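Local coordinates for protein pullulanase (Klebsiella oxytoca, PDB 2YOC) that hydrolyses alpha-1,6-glucosidic linkages in pullulan and related branched dextrins, and is exported by a type 2 secretion system, at residues B[941-946]-B[1021-1026]. Numbering follows the deposited sequence.
Sequences TELRKS and SAIQQT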
ATOM      1  N   THR B 941      17.481  12.089 -31.816  1.00 57.18           N
ATOM      2  CA  THR B 941      18.853  11.675 -31.548  1.00 56.46           C
ATOM      3  C   THR B 941      19.730  12.902 -31.404  1.00 61.90           C
ATOM      4  O   THR B 941      20.587  12.934 -30.508  1.00 64.08           O
ATOM      5  CB  THR B 941      19.379  10.643 -32.591  1.00 66.49           C
ATOM      6  OG1 THR B 941      19.463  11.240 -33.887  1.00 69.57           O
ATOM      7  CG2 THR B 941      18.571   9.340 -32.630  1.00 58.23           C
ATOM      8  N   GLU B 942      19.505  13.923 -32.260  1.00 57.91           N
ATOM      9  CA  GLU B 942      20.261  15.183 -32.217  1.00 58.59           C
ATOM     10  C   GLU B 942      20.088  15.831 -30.846  1.00 62.43           C
ATOM     11  O   GLU B 942      21.084  16.214 -30.211  1.00 61.71           O
ATOM     12  CB  GLU B 942      19.864  16.135 -33.361  1.00 60.70           C
ATOM     13  CG  GLU B 942      20.440  15.722 -34.709  1.00 74.03           C
ATOM     14  CD  GLU B 942      20.184  16.640 -35.888  1.00 99.81           C
ATOM     15  OE1 GLU B 942      19.156  16.467 -36.589  1.00 87.10           O
ATOM     16  OE2 GLU B 942      21.061  17.494 -36.149  1.00101.22           O
ATOM     17  N   LEU B 943      18.831  15.858 -30.357  1.00 57.48           N
ATOM     18  CA  LEU B 943      18.466  16.366 -29.039  1.00 56.93           C
ATOM     19  C   LEU B 943      19.245  15.656 -27.921  1.00 58.18           C
ATOM     20  O   LEU B 943      19.870  16.328 -27.100  1.00 54.18           O
ATOM     21  CB  LEU B 943      16.951  16.242 -28.813  1.00 57.32           C
ATOM     22  CG  LEU B 943      16.078  17.201 -29.632  1.00 62.33           C
ATOM     23  CD1 LEU B 943      14.640  16.756 -29.634  1.00 62.81           C
ATOM     24  CD2 LEU B 943      16.199  18.623 -29.144  1.00 61.78           C
ATOM     25  N   ARG B 944      19.237  14.294 -27.933  1.00 54.72           N
ATOM     26  CA  ARG B 944      19.933  13.401 -26.987  1.00 52.14           C
ATOM     27  C   ARG B 944      21.402  13.790 -26.874  1.00 56.39           C
ATOM     28  O   ARG B 944      21.931  13.851 -25.755  1.00 57.53           O
ATOM     29  CB  ARG B 944      19.778  11.942 -27.447  1.00 48.80           C
ATOM     30  CG  ARG B 944      20.502  10.918 -26.595  1.00 50.41           C
ATOM     31  CD  ARG B 944      19.997   9.523 -26.838  1.00 52.89           C
ATOM     32  NE  ARG B 944      20.560   8.567 -25.886  1.00 60.31           N
ATOM     33  CZ  ARG B 944      20.002   8.223 -24.729  1.00 71.25           C
ATOM     34  NH1 ARG B 944      18.843   8.756 -24.358  1.00 55.20           N
ATOM     35  NH2 ARG B 944      20.595   7.333 -23.937  1.00 52.51           N
ATOM     36  N   LYS B 945      22.057  14.084 -28.029  1.00 51.05           N
ATOM     37  CA  LYS B 945      23.455  14.499 -28.037  1.00 50.16           C
ATOM     38  C   LYS B 945      23.653  16.020 -27.813  1.00 58.04           C
ATOM     39  O   LYS B 945      24.793  16.474 -27.690  1.00 59.78           O
ATOM     40  CB  LYS B 945      24.211  13.957 -29.277  1.00 51.81           C
ATOM     41  CG  LYS B 945      23.667  14.364 -30.642  1.00 69.37           C
ATOM     42  CD  LYS B 945      24.553  13.856 -31.766  1.00 70.48           C
ATOM     43  CE  LYS B 945      25.237  14.953 -32.539  1.00 77.80           C
ATOM     44  NZ  LYS B 945      24.435  15.358 -33.723  1.00 91.21           N
ATOM     45  N   SER B 946      22.547  16.798 -27.710  1.00 55.14           N
ATOM     46  CA  SER B 946      22.595  18.248 -27.519  1.00 53.78           C
ATOM     47  C   SER B 946      22.920  18.747 -26.113  1.00 57.91           C
ATOM     48  O   SER B 946      23.095  19.946 -25.949  1.00 58.18           O
ATOM     49  CB  SER B 946      21.327  18.899 -28.055  1.00 57.11           C
ATOM     50  OG  SER B 946      20.315  19.042 -27.075  1.00 64.38           O
ATOM     51  N   SER B1021      14.459  24.195 -28.140  1.00 67.51           N
ATOM     52  CA  SER B1021      15.776  23.817 -28.631  1.00 67.03           C
ATOM     53  C   SER B1021      16.020  24.344 -30.051  1.00 72.78           C
ATOM     54  O   SER B1021      15.117  24.279 -30.913  1.00 71.59           O
ATOM     55  CB  SER B1021      15.942  22.301 -28.633  1.00 69.73           C
ATOM     56  OG  SER B1021      17.293  21.953 -28.903  1.00 79.04           O
ATOM     57  N   ALA B1022      17.258  24.849 -30.290  1.00 68.67           N
ATOM     58  CA  ALA B1022      17.705  25.334 -31.595  1.00 67.31           C
ATOM     59  C   ALA B1022      17.512  24.228 -32.628  1.00 70.78           C
ATOM     60  O   ALA B1022      17.064  24.522 -33.730  1.00 70.88           O
ATOM     61  CB  ALA B1022      19.164  25.727 -31.531  1.00 67.31           C
ATOM     62  N   ILE B1023      17.773  22.947 -32.230  1.00 67.09           N
ATOM     63  CA  ILE B1023      17.592  21.712 -33.015  1.00 66.69           C
ATOM     64  C   ILE B1023      16.134  21.670 -33.539  1.00 71.96           C
ATOM     65  O   ILE B1023      15.922  21.501 -34.751  1.00 71.36           O
ATOM     66  CB  ILE B1023      17.975  20.439 -32.158  1.00 68.79           C
ATOM     67  CG1 ILE B1023      19.498  20.344 -31.869  1.00 68.70           C
ATOM     68  CG2 ILE B1023      17.531  19.137 -32.813  1.00 67.99           C
ATOM     69  CD1 ILE B1023      20.002  21.045 -30.619  1.00 75.40           C
ATOM     70  N   GLN B1024      15.152  21.902 -32.632  1.00 68.79           N
ATOM     71  CA  GLN B1024      13.728  21.903 -32.975  1.00 70.10           C
ATOM     72  C   GLN B1024      13.285  23.145 -33.755  1.00 76.28           C
ATOM     73  O   GLN B1024      12.417  23.039 -34.631  1.00 73.16           O
ATOM     74  CB  GLN B1024      12.860  21.692 -31.735  1.00 71.27           C
ATOM     75  CG  GLN B1024      12.787  20.235 -31.328  1.00 77.18           C
ATOM     76  CD  GLN B1024      12.005  20.020 -30.061  1.00 90.12           C
ATOM     77  OE1 GLN B1024      12.261  20.639 -29.013  1.00 83.95           O
ATOM     78  NE2 GLN B1024      11.058  19.092 -30.125  1.00 75.69           N
ATOM     79  N   GLN B1025      13.886  24.312 -33.437  1.00 77.03           N
ATOM     80  CA  GLN B1025      13.607  25.583 -34.127  1.00 79.33           C
ATOM     81  C   GLN B1025      14.094  25.520 -35.581  1.00 83.99           C
ATOM     82  O   GLN B1025      13.387  25.971 -36.475  1.00 83.34           O
ATOM     83  CB  GLN B1025      14.236  26.787 -33.391  1.00 81.71           C
ATOM     84  CG  GLN B1025      13.641  27.068 -32.003  1.00106.38           C
ATOM     85  CD  GLN B1025      14.008  28.440 -31.471  1.00128.41           C
ATOM     86  OE1 GLN B1025      13.220  29.391 -31.540  1.00121.27           O
ATOM     87  NE2 GLN B1025      15.205  28.566 -30.901  1.00126.58           N
ATOM     88  N   THR B1026      15.272  24.910 -35.818  1.00 82.75           N
ATOM     89  CA  THR B1026      15.833  24.724 -37.162  1.00 84.26           C
ATOM     90  C   THR B1026      14.900  23.837 -38.004  1.00 91.21           C
ATOM     91  O   THR B1026      14.665  24.133 -39.173  1.00 91.86           O
ATOM     92  CB  THR B1026      17.250  24.128 -37.086  1.00 97.64           C
ATOM     93  OG1 THR B1026      18.016  24.817 -36.097  1.00100.44           O
ATOM     94  CG2 THR B1026      17.989  24.202 -38.412  1.00 98.26           C
TER
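Ile-1023 pushes its side chain from the short helix 1022-1027 against segment 941-946, on the C-terminal part of helix 927-945, and takes part in three of the five residue contacts. Its CB already lies 3.9 Å from CD2 of Leu-943. There the chain forks. CG2, held anti to the backbone N, runs toward the earlier residues of the long helix and settles 3.8 Å from CB of Glu-942, with Leu-943 CD2 also at its flank. CG1 stands anti to the carbonyl carbon (chi1 -69°) and carries CD1 the other way, where the methyl meets CB of Ser-946 at 3.6 Å. The two branches thus reach residues four apart, Glu-942 and Ser-946.

The leucine and isoleucine side chains lie alongside, pointing opposite ways; Leu-943 CD2 touches both Ile-1023 and the N-cap residue Ser-1021, whose OG is 3.5 Å from that CD2. The other methyl, CD1, faces the amide end of Gln-1024, 4.2 Å from CD; the amide's OE1 accepts from the backbone N of Val-1053. Leu-943 also touches Val-1053 and Leu-856. The contact lies in the C-terminal region characteristic of pullulanase-type alpha-1,6-glucosidases, where a long and a short helix meet beside strand 1050-1057 of an antiparallel sheet.

The short segments run nearly antiparallel, at 154°, with their axes 10.1 Å apart. Ser-946 turns its hydroxyl back: OG donates to Leu-943 O at 2.8 Å, approaching a lone pair within the carbonyl plane, and the same oxygen accepts from Ser-946 N. The segments therefore meet by van der Waals packing around Leu-943 and Ile-1023, with polar groups at the edges. Fit of shape holds them, while Ser-946 bonds within its own segment and Gln-1024 to strand 1050-1057.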